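Local coordinates for protein peptidase (PDB 5LOX) that probably cleaves peptide bonds as an ancestral proteasome beta subunit of the Ntn-hydrolase clan and assembles into a helical complex, at residues L44-A49 / F111-Q116; K152-R157 / L169-V174; G37-R42 / L200-G205; Q56-L61 / A87-E92. The protein carries 3 engineered substitutions. One frame throughout, in Å; residues are numbered along the deposited sequence.

Overall arrangement
Contacts 1, 2 and 4 are buried, while contact 3 lies on the surface. Contact 1 pairs two strands of the five-stranded sheet by backbone hydrogen bonds. Contact 4 packs the two helices that cover one face of that sheet, and it touches contact 1 through Phe111, Val46 and Thr48. Contact 2 joins two helices of the opposite layer; its centre is about 30 Å from that of contact 4. No hydrogen bond crosses between the segments of contact 2 or of contact 4. Contact 3 holds the turn after strand 33-38 against loop 200-205 by one backbone bond and two leucines. It meets contact 1 at Gln116. Contacts 2 and 4 also border other subunits.

Contact 1: L44-A49 / F111-Q116. Engineered in segment 111-116: Met112 (natural residue Leu).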
loop_
_atom_site.group_PDB
_atom_site.type_symbol
_atom_site.label_atom_id
_atom_site.label_comp_id
_atom_site.label_asym_id
_atom_site.label_seq_id
_atom_site.Cartn_x
_atom_site.Cartn_y
_atom_site.Cartn_z
ATOM N N LEU A 44 104.819 51.087 32.196
ATOM C CA LEU A 44 103.614 51.251 31.380
ATOM C C LEU A 44 102.659 50.120 31.630
ATOM O O LEU A 44 103.063 48.965 31.732
ATOM C CB LEU A 44 103.974 51.292 29.912
ATOM C CG LEU A 44 104.768 52.526 29.483
ATOM C CD1 LEU A 44 105.404 52.289 28.119
ATOM C CD2 LEU A 44 103.871 53.751 29.459
ATOM N N VAL A 45 101.389 50.455 31.752
ATOM C CA VAL A 45 100.352 49.461 31.963
ATOM C C VAL A 45 99.370 49.544 30.818
ATOM O O VAL A 45 98.941 50.625 30.447
ATOM C CB VAL A 45 99.599 49.710 33.286
ATOM C CG1 VAL A 45 98.438 48.738 33.438
ATOM C CG2 VAL A 45 100.550 49.550 34.452
ATOM N N VAL A 46 98.978 48.396 30.295
ATOM C CA VAL A 46 97.926 48.342 29.289
ATOM C C VAL A 46 96.769 47.479 29.769
ATOM O O VAL A 46 96.976 46.340 30.205
ATOM C CB VAL A 46 98.462 47.740 27.993
ATOM C CG1 VAL A 46 97.354 47.605 26.971
ATOM C CG2 VAL A 46 99.572 48.608 27.441
ATOM N N GLN A 47 95.563 48.022 29.702
ATOM C CA GLN A 47 94.362 47.246 29.992
ATOM C C GLN A 47 93.556 47.068 28.747
ATOM O O GLN A 47 93.604 47.887 27.845
ATOM C CB GLN A 47 93.497 47.938 31.036
ATOM C CG GLN A 47 94.080 47.899 32.448
ATOM C CD GLN A 47 93.483 48.945 33.356
ATOM O OE1 GLN A 47 93.584 50.141 33.080
ATOM N NE2 GLN A 47 92.791 48.506 34.399
ATOM N N THR A 48 92.809 45.973 28.695
ATOM C CA THR A 48 92.104 45.569 27.470
ATOM C C THR A 48 90.639 45.348 27.725
ATOM O O THR A 48 90.249 44.895 28.795
ATOM C CB THR A 48 92.679 44.260 26.907
ATOM O OG1 THR A 48 92.514 43.216 27.874
ATOM C CG2 THR A 48 94.156 44.409 26.617
ATOM N N ALA A 49 89.840 45.619 26.709
ATOM C CA ALA A 49 88.429 45.283 26.727
ATOM C C ALA A 49 87.974 45.073 25.309
ATOM O O ALA A 49 88.562 45.613 24.393
ATOM C CB ALA A 49 87.665 46.399 27.363
ATOM N N PHE A 111 91.299 49.983 24.822
ATOM C CA PHE A 111 92.456 49.842 25.696
ATOM C C PHE A 111 92.593 51.022 26.614
ATOM O O PHE A 111 92.160 52.107 26.283
ATOM C CB PHE A 111 93.721 49.812 24.858
ATOM C CG PHE A 111 93.818 48.656 23.933
ATOM C CD1 PHE A 111 94.427 47.492 24.341
ATOM C CD2 PHE A 111 93.334 48.738 22.652
ATOM C CE1 PHE A 111 94.544 46.415 23.489
ATOM C CE2 PHE A 111 93.454 47.678 21.782
ATOM C CZ PHE A 111 94.060 46.510 22.200
HETATM N N MSE A 112 93.256 50.827 27.750
HETATM C CA MSE A 112 93.827 51.971 28.514
HETATM C C MSE A 112 95.315 51.796 28.587
HETATM O O MSE A 112 95.810 50.683 28.684
HETATM C CB MSE A 112 93.252 52.180 29.913
HETATM C CG MSE A 112 91.767 52.335 29.701
HETATM SE SE MSE A 112 90.927 53.193 31.222
HETATM C CE MSE A 112 90.461 51.537 32.150
ATOM N N VAL A 113 96.021 52.908 28.450
ATOM C CA VAL A 113 97.450 52.923 28.490
ATOM C C VAL A 113 97.820 54.009 29.469
ATOM O O VAL A 113 97.483 55.154 29.271
ATOM C CB VAL A 113 98.051 53.270 27.128
ATOM C CG1 VAL A 113 99.566 53.293 27.222
ATOM C CG2 VAL A 113 97.599 52.262 26.086
ATOM N N GLY A 114 98.529 53.637 30.523
ATOM C CA GLY A 114 98.974 54.603 31.508
ATOM C C GLY A 114 100.312 54.234 32.087
ATOM O O GLY A 114 100.781 53.105 31.933
ATOM N N GLY A 115 100.945 55.195 32.732
ATOM C CA GLY A 115 102.234 54.934 33.343
ATOM C C GLY A 115 103.081 56.178 33.447
ATOM O O GLY A 115 102.558 57.285 33.430
ATOM N N GLN A 116 104.395 55.987 33.553
ATOM C CA GLN A 116 105.323 57.097 33.662
ATOM C C GLN A 116 106.650 56.751 33.044
ATOM O O GLN A 116 107.206 55.684 33.278
ATOM C CB GLN A 116 105.551 57.462 35.122
ATOM C CG GLN A 116 106.466 58.657 35.277
ATOM C CD GLN A 116 106.469 59.234 36.670
ATOM O OE1 GLN A 116 106.296 58.519 37.663
ATOM N NE2 GLN A 116 106.659 60.541 36.759
#
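Thr48 lays its methyl CG2 obliquely against the Phe111 ring, 3.7 Å from CE1. The two residues face each other on neighbouring antiparallel strands of the five-stranded sheet, one of the two central sheets of the Ntn-hydrolase sandwich. Phe111 has its CG anti to the carbonyl carbon, beside the backbone N (chi1 -63°). This sets CD1 also near Val46 CG1, at 3.9 Å. On the same face Val46 CG2 meets Val113 CG2 more loosely. This face lies under helices 52-66 and 79-97: Thr48 and Val46 touch Ile59, Phe111 touches Val58 and Thr90, and Val113 touches Val86.

On the other face Gln47 and Met112 pack on Cys3 and Ala5 of strand 2-8 in the second sheet. Met112 is an engineered selenomethionine; the natural residue is Leu. Its chain bends at the CG-SE bond and brings CE to 3.5 Å from Gln47 OE1. The amide nitrogen NE2 of Gln47 is held by Ser16 OG and Val4 O, which fixes how the amide is turned. At the end of the strand Ala49 touches Thr1, whose counterpart in proteasome relatives is the nucleophile.

Two pairs of backbone bonds close the ladder. Val45 N gives a nearly straight bond to Gly114 O (N-H...O 169°), and Gly114 N returns one to Val45 O. Gln47 N binds Met112 O at 2.9 Å. The returning bond, from Met112 N to Gln47 O at 3.0 Å, has its donor 35° above the carbonyl plane and so misses the lone pairs.

Contact 2: K152-R157 / L169-V174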
loop_
_atom_site.group_PDB
_atom_site.type_symbol
_atom_site.label_atom_id
_atom_site.label_comp_id
_atom_site.label_asym_id
_atom_site.label_seq_id
_atom_site.Cartn_x
_atom_site.Cartn_y
_atom_site.Cartn_z
ATOM N N LYS A 152 79.915 53.223 38.045
ATOM C CA LYS A 152 80.305 54.599 37.835
ATOM C C LYS A 152 79.898 55.534 38.983
ATOM O O LYS A 152 80.674 56.395 39.338
ATOM C CB LYS A 152 79.746 55.129 36.523
ATOM C CG LYS A 152 80.405 56.424 36.096
ATOM C CD LYS A 152 79.932 56.787 34.716
ATOM C CE LYS A 152 80.548 58.086 34.234
ATOM N NZ LYS A 152 79.618 59.196 34.551
ATOM N N PRO A 153 78.697 55.361 39.555
ATOM C CA PRO A 153 78.243 56.374 40.478
ATOM C C PRO A 153 79.143 56.496 41.667
ATOM O O PRO A 153 79.481 57.604 42.048
ATOM C CB PRO A 153 76.868 55.877 40.888
ATOM C CG PRO A 153 76.381 55.159 39.684
ATOM C CD PRO A 153 77.603 54.454 39.173
ATOM N N ILE A 154 79.587 55.382 42.225
ATOM C CA ILE A 154 80.444 55.495 43.389
ATOM C C ILE A 154 81.754 56.272 43.095
ATOM O O ILE A 154 82.271 56.997 43.949
ATOM C CB ILE A 154 80.712 54.126 44.028
ATOM C CG1 ILE A 154 81.194 54.305 45.470
ATOM C CG2 ILE A 154 81.690 53.312 43.210
ATOM C CD1 ILE A 154 80.097 54.786 46.415
ATOM N N LEU A 155 82.269 56.148 41.880
ATOM C CA LEU A 155 83.453 56.884 41.504
ATOM C C LEU A 155 83.142 58.355 41.290
ATOM O O LEU A 155 83.891 59.213 41.726
ATOM C CB LEU A 155 84.051 56.275 40.241
ATOM C CG LEU A 155 84.468 54.803 40.394
ATOM C CD1 LEU A 155 85.009 54.246 39.090
ATOM C CD2 LEU A 155 85.518 54.652 41.476
ATOM N N ASP A 156 82.065 58.650 40.572
ATOM C CA ASP A 156 81.648 60.017 40.367
ATOM C C ASP A 156 81.502 60.707 41.711
ATOM O O ASP A 156 81.939 61.842 41.875
ATOM C CB ASP A 156 80.323 60.081 39.626
ATOM C CG ASP A 156 80.487 60.017 38.127
ATOM O OD1 ASP A 156 81.588 60.349 37.601
ATOM O OD2 ASP A 156 79.495 59.624 37.456
ATOM N N ARG A 157 80.892 60.036 42.683
ATOM C CA ARG A 157 80.614 60.654 43.994
ATOM C C ARG A 157 81.843 60.986 44.802
ATOM O O ARG A 157 81.884 62.008 45.431
ATOM C CB ARG A 157 79.734 59.742 44.844
ATOM C CG ARG A 157 78.295 59.640 44.375
ATOM C CD ARG A 157 77.535 58.631 45.219
ATOM N NE ARG A 157 76.262 59.184 45.691
ATOM C CZ ARG A 157 75.060 58.708 45.391
ATOM N NH1 ARG A 157 74.931 57.644 44.612
ATOM N NH2 ARG A 157 73.986 59.296 45.880
ATOM N N LEU A 169 91.835 53.016 45.477
ATOM C CA LEU A 169 91.783 51.588 45.243
ATOM C C LEU A 169 90.552 50.994 45.904
ATOM O O LEU A 169 89.852 50.173 45.339
ATOM C CB LEU A 169 93.028 50.932 45.830
ATOM C CG LEU A 169 93.090 49.417 45.684
ATOM C CD1 LEU A 169 93.039 49.040 44.227
ATOM C CD2 LEU A 169 94.363 48.881 46.309
ATOM N N ARG A 170 90.318 51.409 47.143
ATOM C CA ARG A 170 89.167 50.957 47.912
ATOM C C ARG A 170 87.890 51.290 47.171
ATOM O O ARG A 170 86.961 50.503 47.058
ATOM C CB ARG A 170 89.170 51.686 49.241
ATOM C CG ARG A 170 88.341 51.035 50.310
ATOM C CD ARG A 170 88.996 51.293 51.641
ATOM N NE ARG A 170 88.751 52.646 52.147
ATOM C CZ ARG A 170 89.599 53.322 52.927
ATOM N NH1 ARG A 170 90.796 52.805 53.285
ATOM N NH2 ARG A 170 89.271 54.530 53.342
ATOM N N CYS A 171 87.870 52.495 46.652
ATOM C CA CYS A 171 86.745 52.956 45.899
ATOM C C CYS A 171 86.498 52.075 44.677
ATOM O O CYS A 171 85.389 51.664 44.391
ATOM C CB CYS A 171 87.032 54.385 45.477
ATOM S SG CYS A 171 85.546 55.340 45.432
ATOM N N ALA A 172 87.559 51.805 43.938
ATOM C CA ALA A 172 87.487 50.914 42.788
ATOM C C ALA A 172 86.888 49.581 43.181
ATOM O O ALA A 172 86.090 49.036 42.457
ATOM C CB ALA A 172 88.883 50.704 42.194
ATOM N N LEU A 173 87.307 49.037 44.313
ATOM C CA LEU A 173 86.834 47.721 44.702
ATOM C C LEU A 173 85.335 47.727 44.917
ATOM O O LEU A 173 84.650 46.771 44.600
ATOM C CB LEU A 173 87.564 47.238 45.947
ATOM C CG LEU A 173 89.037 46.919 45.724
ATOM C CD1 LEU A 173 89.713 46.620 47.054
ATOM C CD2 LEU A 173 89.221 45.741 44.787
ATOM N N VAL A 174 84.820 48.810 45.482
ATOM C CA VAL A 174 83.390 48.894 45.722
ATOM C C VAL A 174 82.682 48.985 44.368
ATOM O O VAL A 174 81.618 48.404 44.166
ATOM C CB VAL A 174 83.061 50.091 46.611
ATOM C CG1 VAL A 174 81.557 50.278 46.750
ATOM C CG2 VAL A 174 83.685 49.923 47.981
#
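Helices 152-158 and 165-182 run nearly antiparallel, at 154°, with their short segment axes 9.0 Å apart and Leu155 CA facing Cys171 CA at 6.8 Å. A short connection separates them, so they form a helical hairpin in one of the two outer layers of the Ntn-hydrolase sandwich. Cys171 is in the middle. Its SG lies 4.0 Å from Leu155 CD2 and equally far from the backbone oxygen Ile154 O. Leu155 starts off to one side, but its CG lies anti to its carbonyl carbon (chi1 -60°), and the branch CD2 swings back to Cys171. The same methyl comes within 4.2 Å of Cys171 O.

One turn further along the second helix, Val174 points at Ile154. Its CG1 meets Ile154 CG1 at 4.2 Å, and Trp222 of helix 213-232 touches both side chains. Leu155 also packs on strand 2-8, touching Tyr2, Val4 and Met6. No hydrogen bond crosses between the segments; apolar packing joins them.

The polar residues of helix 152-158 serve another interface. In the second subunit Arg157 makes a salt bridge to Asp177, Lys152 NZ binds Ser182 O, and Asp156 OD2 binds Ser182 OG. Lys152 and Asp156 are one helical turn apart and pair with each other too: Lys152 NZ approaches the syn lone pair of Asp156 OD2 at 2.9 Å.

Contact 3: G37-R42 / L200-G205; sequences GTPGER and LILPEG
Leu200 and Leu202 both keep CG anti to the carbonyl carbon (chi1 -60° and -77°), and these torsions lay their methyls against the backbone of residues 37-42. That backbone forms a type II beta turn, with Pro39 and Gly40 at its two central positions. Thr38 O accepts from both Glu41 N and Arg42 N and closes the turn.

Both leucines lie on one face of the turn, Leu200 at the Gly40-Glu41 end and Leu202 at the Gly37-Pro39 end. Leu200 CD1 lies 3.7 Å from Gly40 O, and its CD2 lies 3.8 Å from Glu41 O. Leu202 CD1 is 3.6 Å from Pro39 N and also near Arg42 O, while its CD2 is 3.8 Å from Gly37 O. The Pro39 ring crosses the same leucine at an angle, with its CD 3.9 Å from Leu202 CD1. Between the two leucines the one hydrogen bond of the contact runs from Gly40 N to Leu200 O, 2.7 Å long. The donor lies nearly along the C=O axis (171°).

The contact is partly open to solvent. The turn joins strands 33-38 and 42-50 of the five-stranded sheet. The loop with Leu200 and Leu202 lies between strands 190-196 and 206-208 of the other sheet, so the contact joins the turn of one sheet to a connecting loop of the other. Leu200 also packs on Gln116 of strand 109-117 and on Ala118 just beyond it.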
loop_
_atom_site.group_PDB
_atom_site.type_symbol
_atom_site.label_atom_id
_atom_site.label_comp_id
_atom_site.label_asym_id
_atom_site.label_seq_id
_atom_site.Cartn_x
_atom_site.Cartn_y
_atom_site.Cartn_z
ATOM N N GLY A 37 108.101 47.597 31.217
ATOM C CA GLY A 37 109.015 48.637 31.657
ATOM C C GLY A 37 110.432 48.196 31.974
ATOM O O GLY A 37 110.738 47.006 31.971
ATOM N N THR A 38 111.280 49.183 32.264
ATOM C CA THR A 38 112.633 48.954 32.753
ATOM C C THR A 38 112.757 49.684 34.089
ATOM O O THR A 38 112.424 50.865 34.171
ATOM C CB THR A 38 113.693 49.391 31.719
ATOM O OG1 THR A 38 113.131 50.348 30.817
ATOM C CG2 THR A 38 114.158 48.167 30.879
ATOM N N PRO A 39 113.170 48.967 35.164
ATOM C CA PRO A 39 113.223 49.614 36.490
ATOM C C PRO A 39 114.134 50.849 36.532
ATOM O O PRO A 39 115.221 50.826 35.982
ATOM C CB PRO A 39 113.769 48.512 37.401
ATOM C CG PRO A 39 113.368 47.239 36.732
ATOM C CD PRO A 39 113.455 47.522 35.260
ATOM N N GLY A 40 113.658 51.911 37.181
ATOM C CA GLY A 40 114.394 53.159 37.273
ATOM C C GLY A 40 114.277 54.049 36.046
ATOM O O GLY A 40 114.747 55.186 36.074
ATOM N N GLU A 41 113.591 53.570 35.006
ATOM C CA GLU A 41 113.386 54.334 33.767
ATOM C C GLU A 41 111.888 54.463 33.364
ATOM O O GLU A 41 111.428 55.571 33.056
ATOM C CB GLU A 41 114.267 53.744 32.657
ATOM C CG GLU A 41 113.624 53.520 31.288
ATOM C CD GLU A 41 113.304 54.788 30.521
ATOM O OE1 GLU A 41 113.733 55.874 30.919
ATOM O OE2 GLU A 41 112.588 54.689 29.507
ATOM N N ARG A 42 111.110 53.379 33.378
ATOM C CA ARG A 42 109.697 53.514 32.990
ATOM C C ARG A 42 108.784 52.386 33.467
ATOM O O ARG A 42 109.214 51.244 33.620
ATOM C CB ARG A 42 109.588 53.719 31.469
ATOM C CG ARG A 42 109.240 52.490 30.643
ATOM C CD ARG A 42 110.088 52.319 29.375
ATOM N NE ARG A 42 110.511 53.559 28.724
ATOM C CZ ARG A 42 110.044 54.054 27.577
ATOM N NH1 ARG A 42 109.102 53.443 26.878
ATOM N NH2 ARG A 42 110.539 55.188 27.130
ATOM N N LEU A 200 109.220 55.163 39.583
ATOM C CA LEU A 200 109.840 54.475 38.433
ATOM C C LEU A 200 110.237 53.013 38.687
ATOM O O LEU A 200 111.253 52.558 38.182
ATOM C CB LEU A 200 111.046 55.268 37.938
ATOM C CG LEU A 200 110.749 56.690 37.462
ATOM C CD1 LEU A 200 112.043 57.422 37.124
ATOM C CD2 LEU A 200 109.816 56.682 36.258
ATOM N N ILE A 201 109.419 52.293 39.461
ATOM C CA ILE A 201 109.597 50.858 39.702
ATOM C C ILE A 201 108.423 50.126 39.094
ATOM O O ILE A 201 107.382 50.729 38.831
ATOM C CB ILE A 201 109.698 50.519 41.211
ATOM C CG1 ILE A 201 108.361 50.759 41.934
ATOM C CG2 ILE A 201 110.826 51.317 41.862
ATOM C CD1 ILE A 201 108.375 50.457 43.424
ATOM N N LEU A 202 108.573 48.828 38.871
ATOM C CA LEU A 202 107.483 48.006 38.334
ATOM C C LEU A 202 106.818 47.275 39.473
ATOM O O LEU A 202 107.304 46.248 39.890
ATOM C CB LEU A 202 108.017 46.984 37.335
ATOM C CG LEU A 202 108.387 47.472 35.927
ATOM C CD1 LEU A 202 109.699 48.241 35.913
ATOM C CD2 LEU A 202 108.463 46.275 34.983
ATOM N N PRO A 203 105.704 47.792 39.983
ATOM C CA PRO A 203 105.037 47.088 41.072
ATOM C C PRO A 203 104.596 45.706 40.656
ATOM O O PRO A 203 104.297 45.496 39.493
ATOM C CB PRO A 203 103.788 47.936 41.354
ATOM C CG PRO A 203 103.982 49.202 40.595
ATOM C CD PRO A 203 104.857 48.856 39.437
ATOM N N GLU A 204 104.532 44.774 41.595
ATOM C CA GLU A 204 104.171 43.422 41.217
ATOM C C GLU A 204 102.683 43.317 40.932
ATOM O O GLU A 204 102.267 42.480 40.150
ATOM C CB GLU A 204 104.631 42.390 42.243
ATOM C CG GLU A 204 106.025 41.869 41.921
ATOM C CD GLU A 204 106.429 40.684 42.774
ATOM O OE1 GLU A 204 105.593 39.781 42.976
ATOM O OE2 GLU A 204 107.593 40.652 43.213
ATOM N N GLY A 205 101.886 44.190 41.530
ATOM C CA GLY A 205 100.446 44.127 41.336
ATOM C C GLY A 205 99.906 42.983 42.182
ATOM O O GLY A 205 100.671 42.298 42.836
#

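Contact 4: Q56-L61 / A87-E92; sequences QSVINL and AETTRE
Val58 points its CB at helix 79-97 and forks there. CG1 is anti to the backbone N (chi1 163°) and comes within 4.4 Å of Thr89 CG2. CG2 goes to the next residue, 3.7 Å from Thr90 CA and 3.8 Å from Thr90 OG1. Val58 and Thr90 are the nearest CA pair of the two segments, whose axes are 9.2 Å apart at 123°.

One turn on, Leu61 and Thr89 lie alongside each other, pointing opposite ways. Thr89 CG2 touches Leu61 CB and CD1, each at 4.1 Å. The hydroxyls of both threonines bond within their own helix, Thr89 OG1 to Leu85 O and Thr90 OG1 to Val86 O. Their polar atoms are thus satisfied beside an apolar partner. At the margin Leu61 CD1 passes 4.3 Å from Glu92 OE2, an oxygen that makes a salt bridge to Arg65 of helix 52-66. Helix 52-66 also meets a third subunit, with Gln56 bonded to Gln135 and Ser57 to Tyr80 of that chain.

The two helices form an outer layer of the Ntn-hydrolase sandwich. On the sheet side they lie over strands 42-50 and 109-117.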
loop_
_atom_site.group_PDB
_atom_site.type_symbol
_atom_site.label_atom_id
_atom_site.label_comp_id
_atom_site.label_asym_id
_atom_site.label_seq_id
_atom_site.Cartn_x
_atom_site.Cartn_y
_atom_site.Cartn_z
ATOM N N GLN A 56 94.320 40.173 22.346
ATOM C CA GLN A 56 95.454 39.282 22.541
ATOM C C GLN A 56 96.519 39.485 21.486
ATOM O O GLN A 56 97.689 39.535 21.780
ATOM C CB GLN A 56 95.035 37.833 22.474
ATOM C CG GLN A 56 94.758 37.247 23.816
ATOM C CD GLN A 56 94.693 35.740 23.739
ATOM O OE1 GLN A 56 94.429 35.158 22.674
ATOM N NE2 GLN A 56 94.784 35.108 24.886
ATOM N N SER A 57 96.115 39.550 20.227
ATOM C CA SER A 57 97.097 39.764 19.178
ATOM C C SER A 57 97.870 41.069 19.422
ATOM O O SER A 57 99.056 41.126 19.194
ATOM C CB SER A 57 96.427 39.727 17.801
ATOM O OG SER A 57 96.211 38.375 17.437
ATOM N N VAL A 58 97.175 42.121 19.836
ATOM C CA VAL A 58 97.820 43.400 20.022
ATOM C C VAL A 58 98.858 43.281 21.101
ATOM O O VAL A 58 99.994 43.647 20.912
ATOM C CB VAL A 58 96.805 44.480 20.387
ATOM C CG1 VAL A 58 97.507 45.688 20.967
ATOM C CG2 VAL A 58 96.002 44.884 19.155
ATOM N N ILE A 59 98.469 42.709 22.229
ATOM C CA ILE A 59 99.387 42.540 23.362
ATOM C C ILE A 59 100.581 41.649 22.998
ATOM O O ILE A 59 101.714 41.945 23.298
ATOM C CB ILE A 59 98.661 41.888 24.519
ATOM C CG1 ILE A 59 97.610 42.849 25.045
ATOM C CG2 ILE A 59 99.640 41.494 25.592
ATOM C CD1 ILE A 59 98.135 43.928 25.960
ATOM N N ASN A 60 100.299 40.564 22.301
ATOM C CA ASN A 60 101.337 39.678 21.876
ATOM C C ASN A 60 102.365 40.354 20.991
ATOM O O ASN A 60 103.545 40.114 21.124
ATOM C CB ASN A 60 100.737 38.470 21.163
ATOM C CG ASN A 60 101.011 37.158 21.935
ATOM O OD1 ASN A 60 100.146 36.724 22.678
ATOM N ND2 ASN A 60 102.208 36.539 21.782
ATOM N N LEU A 61 101.917 41.173 20.056
ATOM C CA LEU A 61 102.857 41.824 19.167
ATOM C C LEU A 61 103.697 42.813 19.961
ATOM O O LEU A 61 104.869 42.994 19.684
ATOM C CB LEU A 61 102.137 42.514 17.991
ATOM C CG LEU A 61 101.400 41.618 16.986
ATOM C CD1 LEU A 61 100.868 42.492 15.872
ATOM C CD2 LEU A 61 102.243 40.482 16.415
ATOM N N ALA A 87 97.632 51.949 19.620
ATOM C CA ALA A 87 96.615 52.195 18.604
ATOM C C ALA A 87 97.097 51.767 17.221
ATOM O O ALA A 87 96.401 51.084 16.486
ATOM C CB ALA A 87 96.231 53.669 18.609
ATOM N N GLU A 88 98.286 52.235 16.865
ATOM C CA GLU A 88 98.949 51.867 15.614
ATOM C C GLU A 88 98.932 50.350 15.445
ATOM O O GLU A 88 98.598 49.827 14.389
ATOM C CB GLU A 88 100.380 52.464 15.632
ATOM C CG GLU A 88 101.421 51.855 14.698
ATOM C CD GLU A 88 101.265 52.314 13.265
ATOM O OE1 GLU A 88 100.159 52.827 12.906
ATOM O OE2 GLU A 88 102.241 52.151 12.497
ATOM N N THR A 89 99.293 49.644 16.506
ATOM C CA THR A 89 99.357 48.167 16.481
ATOM C C THR A 89 97.971 47.549 16.299
ATOM O O THR A 89 97.793 46.639 15.530
ATOM C CB THR A 89 99.944 47.612 17.789
ATOM O OG1 THR A 89 101.097 48.368 18.165
ATOM C CG2 THR A 89 100.309 46.164 17.630
ATOM N N THR A 90 96.984 48.108 16.990
ATOM C CA THR A 90 95.604 47.683 16.826
ATOM C C THR A 90 95.203 47.757 15.347
ATOM O O THR A 90 94.690 46.795 14.814
ATOM C CB THR A 90 94.638 48.544 17.682
ATOM O OG1 THR A 90 95.111 48.611 19.032
ATOM C CG2 THR A 90 93.283 47.944 17.680
ATOM N N ARG A 91 95.429 48.910 14.695
ATOM C CA ARG A 91 95.080 49.089 13.277
ATOM C C ARG A 91 95.646 47.961 12.452
ATOM O O ARG A 91 95.004 47.432 11.553
ATOM C CB ARG A 91 95.610 50.427 12.741
ATOM C CG ARG A 91 94.769 51.639 13.081
ATOM C CD ARG A 91 95.237 52.901 12.354
ATOM N NE ARG A 91 96.441 53.506 12.948
ATOM C CZ ARG A 91 96.450 54.312 14.014
ATOM N NH1 ARG A 91 97.600 54.812 14.444
ATOM N NH2 ARG A 91 95.322 54.619 14.678
ATOM N N GLU A 92 96.892 47.649 12.726
ATOM C CA GLU A 92 97.605 46.629 11.985
ATOM C C GLU A 92 96.937 45.272 12.122
ATOM O O GLU A 92 96.794 44.546 11.152
ATOM C CB GLU A 92 99.045 46.567 12.485
ATOM C CG GLU A 92 99.945 45.673 11.657
ATOM C CD GLU A 92 101.213 45.309 12.389
ATOM O OE1 GLU A 92 101.655 46.132 13.234
ATOM O OE2 GLU A 92 101.771 44.235 12.086
#